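Histone-lysine N-methyltransferase, H3 lysine-9 specific SUVH4 (Arabidopsis thaliana, PDB 4QEO) transfers methyl groups from S-adenosyl-L-methionine to a specific lysine of the histone H3 tail and binds methylated DNA, thereby coupling DNA methylation to epigenetic silencing in plant chromatin. Local coordinates at residues A[18-23]-A[42-47]; A[70-75]-A[79-84]; A[292-297]-A[302-307]; A[331-336]-A[481-486]. All blocks are in the same frame, centred on the assembly; numbering follows the deposited sequence.

Interaction 1 of 4, residues A[18-23]-A[42-47]; sequences LRLFNK and TEMIKA. With nucleotides of chain C.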
# COMPACT_ATOMS: atom_id res chain seq x y z
N LEU A 18 -6.74 2.91 -6.57
CA LEU A 18 -5.93 3.36 -5.43
C LEU A 18 -4.50 3.75 -5.84
O LEU A 18 -3.93 4.69 -5.29
CB LEU A 18 -5.90 2.27 -4.36
CG LEU A 18 -7.27 2.02 -3.69
CD1 LEU A 18 -7.20 0.88 -2.70
CD2 LEU A 18 -7.74 3.27 -3.00
N ARG A 19 -3.91 3.03 -6.80
CA ARG A 19 -2.57 3.42 -7.28
C ARG A 19 -2.62 4.76 -8.01
O ARG A 19 -1.75 5.62 -7.83
CB ARG A 19 -1.93 2.35 -8.18
CG ARG A 19 -1.65 1.03 -7.47
CD ARG A 19 -1.13 -0.04 -8.41
NE ARG A 19 -0.74 -1.24 -7.67
CZ ARG A 19 -0.28 -2.35 -8.22
NH1 ARG A 19 -0.14 -2.43 -9.54
NH2 ARG A 19 0.06 -3.38 -7.47
N LEU A 20 -3.67 4.94 -8.82
CA LEU A 20 -3.85 6.21 -9.51
C LEU A 20 -4.00 7.37 -8.51
O LEU A 20 -3.38 8.44 -8.67
CB LEU A 20 -5.08 6.15 -10.42
CG LEU A 20 -5.05 6.89 -11.76
CD1 LEU A 20 -6.45 6.98 -12.33
CD2 LEU A 20 -4.42 8.28 -11.67
N PHE A 21 -4.83 7.17 -7.49
CA PHE A 21 -4.97 8.19 -6.45
C PHE A 21 -3.64 8.48 -5.74
O PHE A 21 -3.31 9.63 -5.47
CB PHE A 21 -6.03 7.83 -5.41
CG PHE A 21 -6.01 8.73 -4.21
CD1 PHE A 21 -6.46 10.04 -4.31
CD2 PHE A 21 -5.51 8.28 -3.00
CE1 PHE A 21 -6.44 10.88 -3.21
CE2 PHE A 21 -5.47 9.13 -1.89
CZ PHE A 21 -5.93 10.42 -1.99
N ASN A 22 -2.89 7.43 -5.40
CA ASN A 22 -1.58 7.64 -4.77
C ASN A 22 -0.68 8.50 -5.64
O ASN A 22 0.06 9.37 -5.15
CB ASN A 22 -0.87 6.31 -4.50
CG ASN A 22 0.48 6.51 -3.84
OD1 ASN A 22 0.56 6.88 -2.66
ND2 ASN A 22 1.56 6.30 -4.59
N LYS A 23 -0.73 8.25 -6.94
CA LYS A 23 0.10 9.02 -7.87
C LYS A 23 -0.30 10.49 -7.84
O LYS A 23 0.56 11.38 -7.69
CB LYS A 23 0.00 8.44 -9.28
CG LYS A 23 0.82 9.20 -10.34
CD LYS A 23 0.53 8.60 -11.71
CE LYS A 23 0.44 9.65 -12.80
NZ LYS A 23 1.73 9.80 -13.49
N THR A 42 -9.76 15.62 -6.12
CA THR A 42 -10.19 16.56 -7.15
C THR A 42 -9.65 16.19 -8.54
O THR A 42 -10.39 16.20 -9.53
CB THR A 42 -9.78 17.98 -6.80
OG1 THR A 42 -10.25 18.29 -5.48
CG2 THR A 42 -10.38 18.97 -7.81
N GLU A 43 -8.37 15.82 -8.60
CA GLU A 43 -7.79 15.33 -9.86
C GLU A 43 -8.53 14.09 -10.38
O GLU A 43 -8.80 13.99 -11.58
CB GLU A 43 -6.30 15.00 -9.71
CG GLU A 43 -5.42 16.19 -9.40
CD GLU A 43 -5.51 17.27 -10.46
OE1 GLU A 43 -5.29 16.98 -11.67
OE2 GLU A 43 -5.82 18.41 -10.08
N MET A 44 -8.87 13.18 -9.47
CA MET A 44 -9.57 11.95 -9.86
C MET A 44 -10.95 12.27 -10.43
O MET A 44 -11.40 11.65 -11.39
CB MET A 44 -9.71 10.99 -8.67
CG MET A 44 -8.38 10.49 -8.08
SD MET A 44 -7.61 9.20 -9.05
CE MET A 44 -8.73 7.83 -8.69
N ILE A 45 -11.63 13.24 -9.82
CA ILE A 45 -12.96 13.65 -10.29
C ILE A 45 -12.84 14.29 -11.66
O ILE A 45 -13.61 13.98 -12.56
CB ILE A 45 -13.64 14.61 -9.29
CG1 ILE A 45 -13.88 13.90 -7.95
CG2 ILE A 45 -14.97 15.12 -9.85
CD1 ILE A 45 -14.36 14.82 -6.83
N LYS A 46 -11.85 15.16 -11.81
CA LYS A 46 -11.59 15.79 -13.10
C LYS A 46 -11.40 14.74 -14.20
O LYS A 46 -11.96 14.85 -15.28
CB LYS A 46 -10.33 16.64 -13.02
CG LYS A 46 -10.59 18.12 -12.85
CD LYS A 46 -9.33 18.92 -13.13
CE LYS A 46 -8.19 18.44 -12.22
NZ LYS A 46 -7.35 19.55 -11.70
N ALA A 47 -10.62 13.71 -13.90
CA ALA A 47 -10.32 12.66 -14.87
C ALA A 47 -11.41 11.60 -15.02
O ALA A 47 -11.22 10.62 -15.74
CB ALA A 47 -9.01 12.00 -14.51
P DG C 9 -14.08 18.91 -5.00
OP1 DG C 9 -12.90 18.11 -4.89
OP2 DG C 9 -14.20 19.81 -6.11
O5' DG C 9 -15.34 17.96 -5.08
C5' DG C 9 -15.65 17.05 -4.01
C4' DG C 9 -17.09 17.17 -3.58
O4' DG C 9 -17.25 18.25 -2.64
C3' DG C 9 -18.06 17.48 -4.73
O3' DG C 9 -19.15 16.57 -4.68
C2' DG C 9 -18.43 18.93 -4.51
C1' DG C 9 -18.38 19.01 -3.01
N9 DG C 9 -18.26 20.33 -2.39
C8 DG C 9 -17.62 21.44 -2.87
N7 DG C 9 -17.66 22.45 -2.05
C5 DG C 9 -18.39 21.98 -0.97
C6 DG C 9 -18.78 22.64 0.23
O6 DG C 9 -18.53 23.78 0.59
N1 DG C 9 -19.52 21.80 1.05
C2 DG C 9 -19.84 20.50 0.76
N2 DG C 9 -20.54 19.85 1.69
N3 DG C 9 -19.48 19.88 -0.35
C4 DG C 9 -18.77 20.68 -1.16

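Interaction 2 of 4, residues A[70-75]-A[79-84]; sequences FSRAEM and GFHNHW. With nucleotides of chain B; nucleotides of chain C.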
# COMPACT_ATOMS: atom_id res chain seq x y z
N PHE A 70 -6.28 4.25 3.94
CA PHE A 70 -5.23 5.00 4.63
C PHE A 70 -5.57 6.48 4.80
O PHE A 70 -4.80 7.24 5.40
CB PHE A 70 -3.86 4.76 3.95
CG PHE A 70 -3.37 3.34 4.11
CD1 PHE A 70 -3.94 2.32 3.37
CD2 PHE A 70 -2.40 3.03 5.04
CE1 PHE A 70 -3.53 1.02 3.53
CE2 PHE A 70 -1.99 1.72 5.19
CZ PHE A 70 -2.55 0.71 4.44
N SER A 71 -6.75 6.87 4.32
CA SER A 71 -7.22 8.25 4.44
C SER A 71 -8.71 8.32 4.08
O SER A 71 -9.23 7.42 3.42
CB SER A 71 -6.42 9.17 3.51
OG SER A 71 -6.77 8.94 2.16
N ARG A 72 -9.41 9.37 4.54
CA ARG A 72 -10.80 9.60 4.11
C ARG A 72 -10.82 9.81 2.59
O ARG A 72 -11.70 9.32 1.85
CB ARG A 72 -11.43 10.81 4.85
CG ARG A 72 -11.75 10.58 6.36
CD ARG A 72 -12.96 9.58 6.55
NE ARG A 72 -14.09 10.07 5.75
CZ ARG A 72 -15.11 10.75 6.25
NH1 ARG A 72 -15.22 10.96 7.56
NH2 ARG A 72 -16.05 11.20 5.43
N ALA A 73 -9.78 10.51 2.11
CA ALA A 73 -9.64 10.81 0.68
C ALA A 73 -9.61 9.55 -0.19
O ALA A 73 -10.21 9.54 -1.26
CB ALA A 73 -8.37 11.66 0.43
N GLU A 74 -8.92 8.50 0.25
CA GLU A 74 -8.86 7.24 -0.51
C GLU A 74 -10.26 6.68 -0.75
O GLU A 74 -10.60 6.20 -1.86
CB GLU A 74 -8.05 6.19 0.24
CG GLU A 74 -6.61 6.08 -0.14
CD GLU A 74 -6.04 4.71 0.22
OE1 GLU A 74 -4.98 4.35 -0.34
OE2 GLU A 74 -6.65 4.00 1.04
N MET A 75 -11.07 6.74 0.31
CA MET A 75 -12.47 6.32 0.24
C MET A 75 -13.25 7.13 -0.77
O MET A 75 -14.06 6.58 -1.53
CB MET A 75 -13.15 6.39 1.63
CG MET A 75 -12.54 5.39 2.59
SD MET A 75 -13.44 5.22 4.14
CE MET A 75 -12.63 6.48 5.04
N GLY A 79 -14.94 5.85 -4.45
CA GLY A 79 -16.39 6.01 -4.49
C GLY A 79 -17.09 5.26 -3.37
O GLY A 79 -18.32 5.14 -3.38
N PHE A 80 -16.31 4.79 -2.40
CA PHE A 80 -16.79 4.04 -1.22
C PHE A 80 -17.52 4.95 -0.22
O PHE A 80 -18.55 4.58 0.36
CB PHE A 80 -15.58 3.36 -0.55
CG PHE A 80 -15.91 2.58 0.71
CD1 PHE A 80 -15.91 3.21 1.95
CD2 PHE A 80 -16.20 1.22 0.65
CE1 PHE A 80 -16.20 2.49 3.12
CE2 PHE A 80 -16.49 0.49 1.81
CZ PHE A 80 -16.49 1.12 3.04
N HIS A 81 -16.96 6.13 -0.00
CA HIS A 81 -17.58 7.15 0.85
C HIS A 81 -17.21 8.51 0.25
O HIS A 81 -16.04 8.87 0.19
CB HIS A 81 -17.09 7.02 2.29
CG HIS A 81 -17.90 7.78 3.30
ND1 HIS A 81 -18.89 7.18 4.07
CD2 HIS A 81 -17.87 9.08 3.68
CE1 HIS A 81 -19.42 8.09 4.87
NE2 HIS A 81 -18.82 9.25 4.66
N ASN A 82 -18.22 9.25 -0.20
CA ASN A 82 -18.01 10.36 -1.13
C ASN A 82 -17.84 11.76 -0.54
O ASN A 82 -17.75 12.73 -1.29
CB ASN A 82 -19.10 10.35 -2.20
CG ASN A 82 -19.02 9.13 -3.09
OD1 ASN A 82 -18.23 9.10 -4.05
ND2 ASN A 82 -19.80 8.10 -2.75
N HIS A 83 -17.79 11.85 0.77
CA HIS A 83 -17.45 13.11 1.43
C HIS A 83 -16.16 12.88 2.17
O HIS A 83 -15.96 11.79 2.71
CB HIS A 83 -18.52 13.49 2.45
CG HIS A 83 -19.87 13.72 1.86
ND1 HIS A 83 -20.99 13.04 2.28
CD2 HIS A 83 -20.29 14.57 0.89
CE1 HIS A 83 -22.04 13.45 1.59
NE2 HIS A 83 -21.64 14.38 0.74
N TRP A 84 -15.28 13.88 2.20
CA TRP A 84 -14.00 13.71 2.88
C TRP A 84 -14.15 14.00 4.36
O TRP A 84 -13.31 13.60 5.17
CB TRP A 84 -12.88 14.57 2.26
CG TRP A 84 -13.14 16.06 2.22
CD1 TRP A 84 -13.73 16.77 1.21
CD2 TRP A 84 -12.81 17.03 3.24
NE1 TRP A 84 -13.82 18.10 1.55
CE2 TRP A 84 -13.24 18.29 2.78
CE3 TRP A 84 -12.20 16.95 4.50
CZ2 TRP A 84 -13.08 19.47 3.52
CZ3 TRP A 84 -12.04 18.11 5.24
CH2 TRP A 84 -12.48 19.35 4.75
P DA B 8 -13.40 11.95 10.70
OP1 DA B 8 -13.83 10.66 10.25
OP2 DA B 8 -12.21 12.05 11.47
O5' DA B 8 -13.20 12.72 9.34
C5' DA B 8 -12.49 13.95 9.31
C4' DA B 8 -11.47 13.94 8.21
O4' DA B 8 -11.18 15.29 7.84
C3' DA B 8 -10.13 13.36 8.63
O3' DA B 8 -9.46 12.85 7.48
C2' DA B 8 -9.46 14.55 9.29
C1' DA B 8 -10.08 15.76 8.58
N9 DA B 8 -10.55 16.84 9.44
C8 DA B 8 -11.12 16.78 10.68
N7 DA B 8 -11.48 17.94 11.15
C5 DA B 8 -11.15 18.83 10.14
C6 DA B 8 -11.29 20.22 10.02
N6 DA B 8 -11.83 20.99 10.96
N1 DA B 8 -10.86 20.79 8.88
C2 DA B 8 -10.32 20.02 7.94
N3 DA B 8 -10.15 18.71 7.93
C4 DA B 8 -10.59 18.16 9.08
P DT B 9 -8.15 12.01 7.50
OP1 DT B 9 -8.03 11.33 6.26
OP2 DT B 9 -8.10 11.29 8.72
O5' DT B 9 -7.05 13.15 7.55
C5' DT B 9 -6.77 13.96 6.41
C4' DT B 9 -5.92 15.15 6.77
O4' DT B 9 -6.67 16.10 7.50
C3' DT B 9 -4.69 14.86 7.63
O3' DT B 9 -3.54 14.75 6.80
C2' DT B 9 -4.58 16.07 8.54
C1' DT B 9 -5.77 16.94 8.16
N1 DT B 9 -6.48 17.54 9.28
C2 DT B 9 -6.71 18.90 9.26
O2 DT B 9 -6.30 19.63 8.39
N3 DT B 9 -7.43 19.37 10.33
C4 DT B 9 -7.95 18.63 11.37
O4 DT B 9 -8.60 19.19 12.24
C5 DT B 9 -7.69 17.22 11.31
C7 DT B 9 -8.19 16.34 12.41
C6 DT B 9 -6.99 16.75 10.28
P DG C 7 -7.27 26.15 2.24
OP1 DG C 7 -5.92 25.83 1.87
OP2 DG C 7 -8.04 27.07 1.43
O5' DG C 7 -8.17 24.85 2.14
C5' DG C 7 -7.67 23.55 2.47
C4' DG C 7 -8.79 22.55 2.34
O4' DG C 7 -9.64 22.67 3.48
C3' DG C 7 -9.69 22.76 1.13
O3' DG C 7 -9.21 22.00 0.04
C2' DG C 7 -11.03 22.27 1.63
C1' DG C 7 -10.99 22.48 3.13
N9 DG C 7 -11.73 23.64 3.61
C8 DG C 7 -11.83 24.86 3.00
N7 DG C 7 -12.56 25.71 3.66
C5 DG C 7 -12.97 25.01 4.78
C6 DG C 7 -13.78 25.41 5.87
O6 DG C 7 -14.33 26.50 6.06
N1 DG C 7 -13.94 24.38 6.79
C2 DG C 7 -13.40 23.13 6.68
N2 DG C 7 -13.67 22.28 7.67
N3 DG C 7 -12.64 22.75 5.67
C4 DG C 7 -12.47 23.73 4.76
O HOH W 1 -14.24 9.48 2.98

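Interaction 3 of 4, residues A[292-297]-A[302-307]; sequences CNCRGS and KKCACA. With ZN (zinc ion), chain H; ZN (zinc ion), chain F.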
# COMPACT_ATOMS: atom_id res chain seq x y z
N CYS A 292 25.96 15.84 -9.59
CA CYS A 292 25.53 17.23 -9.50
C CYS A 292 26.38 18.02 -8.51
O CYS A 292 27.13 17.44 -7.73
CB CYS A 292 24.05 17.28 -9.08
SG CYS A 292 23.71 16.68 -7.38
N ASN A 293 26.23 19.34 -8.52
CA ASN A 293 27.08 20.19 -7.67
C ASN A 293 26.34 20.84 -6.51
O ASN A 293 26.85 21.78 -5.90
CB ASN A 293 27.80 21.26 -8.50
CG ASN A 293 26.84 22.29 -9.08
OD1 ASN A 293 26.32 23.14 -8.36
ND2 ASN A 293 26.61 22.21 -10.38
N CYS A 294 25.15 20.34 -6.19
CA CYS A 294 24.34 20.91 -5.12
C CYS A 294 25.01 20.72 -3.77
O CYS A 294 25.78 19.78 -3.57
CB CYS A 294 22.95 20.28 -5.12
SG CYS A 294 22.13 20.28 -6.75
N ARG A 295 24.73 21.60 -2.82
CA ARG A 295 25.23 21.45 -1.46
C ARG A 295 24.12 21.00 -0.52
O ARG A 295 23.00 21.52 -0.58
CB ARG A 295 25.82 22.77 -0.97
CG ARG A 295 27.09 23.20 -1.67
CD ARG A 295 27.33 24.69 -1.46
NE ARG A 295 26.97 25.12 -0.11
CZ ARG A 295 27.79 25.71 0.74
NH1 ARG A 295 29.05 25.96 0.39
NH2 ARG A 295 27.37 26.06 1.95
N GLY A 296 24.42 20.04 0.35
CA GLY A 296 23.47 19.60 1.36
C GLY A 296 22.40 18.67 0.84
O GLY A 296 22.48 17.46 1.03
N SER A 297 21.37 19.24 0.20
CA SER A 297 20.31 18.44 -0.43
C SER A 297 19.89 19.03 -1.76
O SER A 297 19.96 20.24 -1.97
CB SER A 297 19.11 18.33 0.50
OG SER A 297 19.41 17.52 1.63
N LYS A 302 16.39 23.24 -11.57
CA LYS A 302 17.20 24.06 -12.48
C LYS A 302 18.68 23.72 -12.31
O LYS A 302 19.32 23.26 -13.25
CB LYS A 302 16.97 25.55 -12.23
CG LYS A 302 15.59 26.06 -12.62
CD LYS A 302 15.47 26.18 -14.14
CE LYS A 302 16.55 27.09 -14.70
NZ LYS A 302 16.70 26.93 -16.17
N LYS A 303 19.20 23.94 -11.11
CA LYS A 303 20.62 23.71 -10.83
C LYS A 303 21.04 22.25 -10.98
O LYS A 303 22.00 21.94 -11.69
CB LYS A 303 20.97 24.23 -9.43
CG LYS A 303 20.92 25.74 -9.31
CD LYS A 303 20.91 26.20 -7.86
CE LYS A 303 20.36 27.62 -7.73
NZ LYS A 303 21.28 28.67 -8.25
N CYS A 304 20.32 21.36 -10.30
CA CYS A 304 20.70 19.96 -10.18
C CYS A 304 20.68 19.15 -11.49
O CYS A 304 19.62 18.93 -12.07
CB CYS A 304 19.81 19.24 -9.17
SG CYS A 304 20.36 17.53 -8.91
N ALA A 305 21.85 18.69 -11.90
CA ALA A 305 22.01 17.86 -13.10
C ALA A 305 21.31 16.50 -12.99
O ALA A 305 20.92 15.90 -14.00
CB ALA A 305 23.48 17.65 -13.38
N CYS A 306 21.17 15.99 -11.77
CA CYS A 306 20.58 14.67 -11.62
C CYS A 306 19.07 14.76 -11.94
O CYS A 306 18.50 13.90 -12.63
CB CYS A 306 20.90 14.09 -10.22
SG CYS A 306 22.72 14.07 -9.80
N ALA A 307 18.45 15.85 -11.50
CA ALA A 307 17.07 16.14 -11.87
C ALA A 307 16.93 16.20 -13.39
O ALA A 307 16.01 15.61 -13.96
CB ALA A 307 16.62 17.45 -11.26
ZN ZN H . 21.74 17.94 -7.12
ZN ZN F . 23.23 14.49 -7.77

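Interaction 4 of 4, residues A[331-336]-A[481-486]; sequences VFECGP and LARVVL. With ZN (zinc ion), chain F; ZN (zinc ion), chain G.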
# COMPACT_ATOMS: atom_id res chain seq x y z
N VAL A 331 15.33 5.42 -12.82
CA VAL A 331 15.43 6.55 -11.91
C VAL A 331 16.92 6.92 -11.79
O VAL A 331 17.76 6.03 -11.66
CB VAL A 331 14.81 6.24 -10.51
CG1 VAL A 331 15.22 7.27 -9.47
CG2 VAL A 331 13.30 6.16 -10.59
N PHE A 332 17.23 8.21 -11.87
CA PHE A 332 18.60 8.68 -11.77
C PHE A 332 18.84 9.32 -10.41
O PHE A 332 18.45 10.47 -10.18
CB PHE A 332 18.92 9.68 -12.87
CG PHE A 332 19.01 9.07 -14.25
CD1 PHE A 332 20.19 8.50 -14.69
CD2 PHE A 332 17.92 9.10 -15.10
CE1 PHE A 332 20.28 7.96 -15.97
CE2 PHE A 332 18.01 8.56 -16.38
CZ PHE A 332 19.19 7.99 -16.81
N GLU A 333 19.48 8.58 -9.53
CA GLU A 333 19.76 9.07 -8.20
C GLU A 333 21.11 9.76 -8.13
O GLU A 333 22.01 9.51 -8.95
CB GLU A 333 19.74 7.92 -7.19
CG GLU A 333 18.33 7.53 -6.74
CD GLU A 333 18.32 6.48 -5.63
OE1 GLU A 333 19.40 6.02 -5.21
OE2 GLU A 333 17.22 6.11 -5.19
N CYS A 334 21.24 10.63 -7.14
CA CYS A 334 22.53 11.21 -6.79
C CYS A 334 23.49 10.09 -6.40
O CYS A 334 23.09 9.04 -5.87
CB CYS A 334 22.37 12.24 -5.67
SG CYS A 334 21.47 13.77 -6.17
N GLY A 335 24.77 10.30 -6.68
CA GLY A 335 25.77 9.27 -6.49
C GLY A 335 27.02 9.73 -5.76
O GLY A 335 27.01 10.77 -5.11
N PRO A 336 28.09 8.94 -5.85
CA PRO A 336 29.36 9.13 -5.12
C PRO A 336 30.03 10.49 -5.35
O PRO A 336 30.69 11.01 -4.44
CB PRO A 336 30.24 8.00 -5.68
CG PRO A 336 29.25 6.92 -6.04
CD PRO A 336 28.08 7.68 -6.62
N LEU A 481 23.86 -2.57 -16.05
CA LEU A 481 24.28 -2.83 -14.68
C LEU A 481 23.51 -1.97 -13.69
O LEU A 481 24.05 -1.60 -12.64
CB LEU A 481 25.78 -2.53 -14.52
CG LEU A 481 26.79 -3.62 -14.86
CD1 LEU A 481 26.21 -4.99 -14.59
CD2 LEU A 481 27.28 -3.47 -16.28
N ALA A 482 22.27 -1.62 -14.02
CA ALA A 482 21.46 -0.81 -13.12
C ALA A 482 21.25 -1.48 -11.77
O ALA A 482 21.30 -2.71 -11.66
CB ALA A 482 20.12 -0.49 -13.75
N ARG A 483 21.06 -0.66 -10.75
CA ARG A 483 20.60 -1.15 -9.46
C ARG A 483 19.14 -1.58 -9.57
O ARG A 483 18.34 -0.92 -10.24
CB ARG A 483 20.80 -0.08 -8.39
CG ARG A 483 22.29 0.19 -8.09
CD ARG A 483 22.51 1.36 -7.17
NE ARG A 483 21.68 1.25 -5.98
CZ ARG A 483 20.90 2.22 -5.51
NH1 ARG A 483 20.84 3.42 -6.10
NH2 ARG A 483 20.18 2.00 -4.43
N VAL A 484 18.80 -2.70 -8.94
CA VAL A 484 17.45 -3.22 -8.99
C VAL A 484 16.80 -3.01 -7.64
O VAL A 484 17.24 -3.61 -6.65
CB VAL A 484 17.46 -4.72 -9.31
CG1 VAL A 484 16.05 -5.31 -9.24
CG2 VAL A 484 18.09 -4.96 -10.68
N VAL A 485 15.78 -2.15 -7.58
CA VAL A 485 15.20 -1.77 -6.29
C VAL A 485 13.69 -2.07 -6.19
O VAL A 485 12.91 -1.71 -7.06
CB VAL A 485 15.46 -0.27 -5.98
CG1 VAL A 485 14.91 0.10 -4.61
CG2 VAL A 485 16.97 0.04 -6.02
N LEU A 486 13.30 -2.74 -5.12
CA LEU A 486 11.91 -3.05 -4.84
C LEU A 486 11.26 -1.92 -4.06
O LEU A 486 11.73 -1.55 -2.95
CB LEU A 486 11.80 -4.37 -4.08
CG LEU A 486 12.27 -5.59 -4.88
CD1 LEU A 486 12.38 -6.83 -4.00
CD2 LEU A 486 11.33 -5.85 -6.04
ZN ZN F . 23.23 14.49 -7.77
ZN ZN G . 21.45 15.01 -4.32

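Interaction 1 of 4, residues A[18-23]-A[42-47]
M44 of helix 36-46 lays its thioether against one turn of helix 10-30, where the sulfur meets the residue pair L20 and F21. The contact between the helices is apolar packing, with no hydrogen bond passing between the two segments. M44 SD lies 3.8 Å from the backbone F21 N and 4.1 Å from L20 CD1, and the L20 and M44 side chains meet at a slant. F21 CB is 4.2 Å from the same sulfur, and M44 CG stands at the edge of the F21 ring, near its plane. Bends at chi2 (-78°) and chi3 (-72°) curl the methionine so that its sulfur and methyl group lie along the partner helix. A long, flexible, unbranched side chain suits this place, since it can follow the uneven surface of a helix turn without needing a polar partner. I45 CD1 makes van der Waals contact with the DNA backbone, 3.7 Å from O5' of DG9 of chain C.

One polar contact of helix 36-46 is with that nucleotide: T42 OG1 comes within 2.7 Å of OP1 of DG9 of chain C, and also has L38 O of its own helix as a partner. On helix 10-30, R19 and K23 form salt bridges with D490 and E326.

Among the neighbouring elements, F21 also rests on A73, E74 and A77 of helix 72-78, L18 touches V78 of that helix, and M44 packs on C17 of helix 10-30.

Interaction 2 of 4, residues A[70-75]-A[79-84]
R72 CG lies anti to the carbonyl carbon (chi1 -72°), and the chain then doubles back until its guanidinium meets H83 O and W84 O. R72 is the first residue of helix 72-78 in the SRA domain, the methylated-DNA module, and S71 OG caps this helix by accepting from E74 N. R72 NH2 donates to H83 O at 2.8 Å, from above the carbonyl plane, and also to N86 O. W84 O sits over one face of the guanidinium; at its edge a water accepts from R72 NE and lies within hydrogen-bonding distance of R72 O and H83 O. R72 NH1 reaches OP1 of DA8 of chain B at 3.0 Å, and the backbone R72 N donates almost straight to OP1 of DT9 of chain B. Arginine suits the place, its several N-H groups serving phosphate and carbonyls together. With an alanine here the bonds to the DA8 phosphate, H83 O and N86 O would go, and the loop would probably sit less firmly against the helix. At the other helix end, M75 O receives three weak bonds, from G79, F80 and H81 N, and M75 SD makes a Met-aromatic contact with F80. W84 enters the minor groove edge-on, its CZ3 3.3 Å from N3 of DA8 of chain B.

Interaction 3 of 4, residues A[292-297]-A[302-307]
C292 and A305 bring the two backbones together, their CA atoms 5.1 Å apart, where the irregular segment 292-297 runs beside the loop that turns into helix 305-309. From this close pair the cysteine thiolates converge on two zinc ions. C292 does double duty: with chi1 at 67° its SG stands between the backbone N and the carbonyl carbon and bridges the metals, 2.4 Å from the zinc of chain H and 2.3 Å from that of chain F. C294 SG and C304 SG bind the zinc of chain H, at 2.4 and 2.3 Å, and C298 completes its four ligands. C306 SG takes the zinc of chain F, whose site is finished by C334 and C338. Both ions belong to the pre-SET triangular cluster, in which three zincs share some of their cysteines; cysteine suits the place because a thiolate sulfur has lone pairs enough to bind two zinc ions at once. The ligands also pack on one another around the metals: C294 SG lies 3.5 Å from C304 CB, and C292 CB is 3.5 Å from C306 SG. C304 is the N-cap of helix 305-309 as well as a metal ligand, since its sulfur accepts a weak hydrogen bond from A307 N, 3.6 Å away.

Interaction 4 of 4, residues A[331-336]-A[481-486]
The salt bridge between E333 and R483 lies at the seam where the pre-SET zinc cluster meets the SET domain, on a sheet that combines strands of both. R483 NH1 donates to E333 OE1 at 3.1 Å, in a nearly straight bond of 163°. The oxygen lies in the guanidinium plane, but the donor comes to it from above the carboxylate plane; the two flat groups are turned 49° from each other, and the side chains cross at about a right angle. With chi3 at 50° the arginine swings its tip toward E333, whose chain is extended beyond CG, while V472 of the intervening strand 467-473 touches both residues. Each charge has further partners: R483 NE forms a salt bridge with E383, E333 OE1 also accepts from Q350 NE2, and E333 OE2 bonds with S349 OG. Arginine suits this site because it can serve two acids at once. A leucine in its place would probably leave E333 and E383 without the arginine's charge, E333 keeping neutral partners such as Q350 and S349, and weaken the hold between the two parts. Next to E333, C334 SG bridges two zincs, 2.5 Å from that of chain F and 2.2 Å from that of chain G. Such a bridging cysteine is typical of the three-zinc pre-SET cluster, here docked against the SET sheet.

Along the chain the four contacts follow one another in series, falling into two groups. Interactions 1 and 2, with centres 12 Å apart, touch through helices 10-30 and 72-78, at the DNA-binding side of the protein. Interactions 3 and 4, with centres 16 Å apart, share one zinc ion, that of chain F. Interaction 4 also lies on the sheet of strands 331-332, 467-473, 483-488 and 380-383, which ties the zinc cluster to the SET domain. The groups are well separated, about 38 Å between the centres of interactions 2 and 3. DNA recognition and the joined pre-SET and SET parts of the methyltransferase thus occupy distinct regions of one chain.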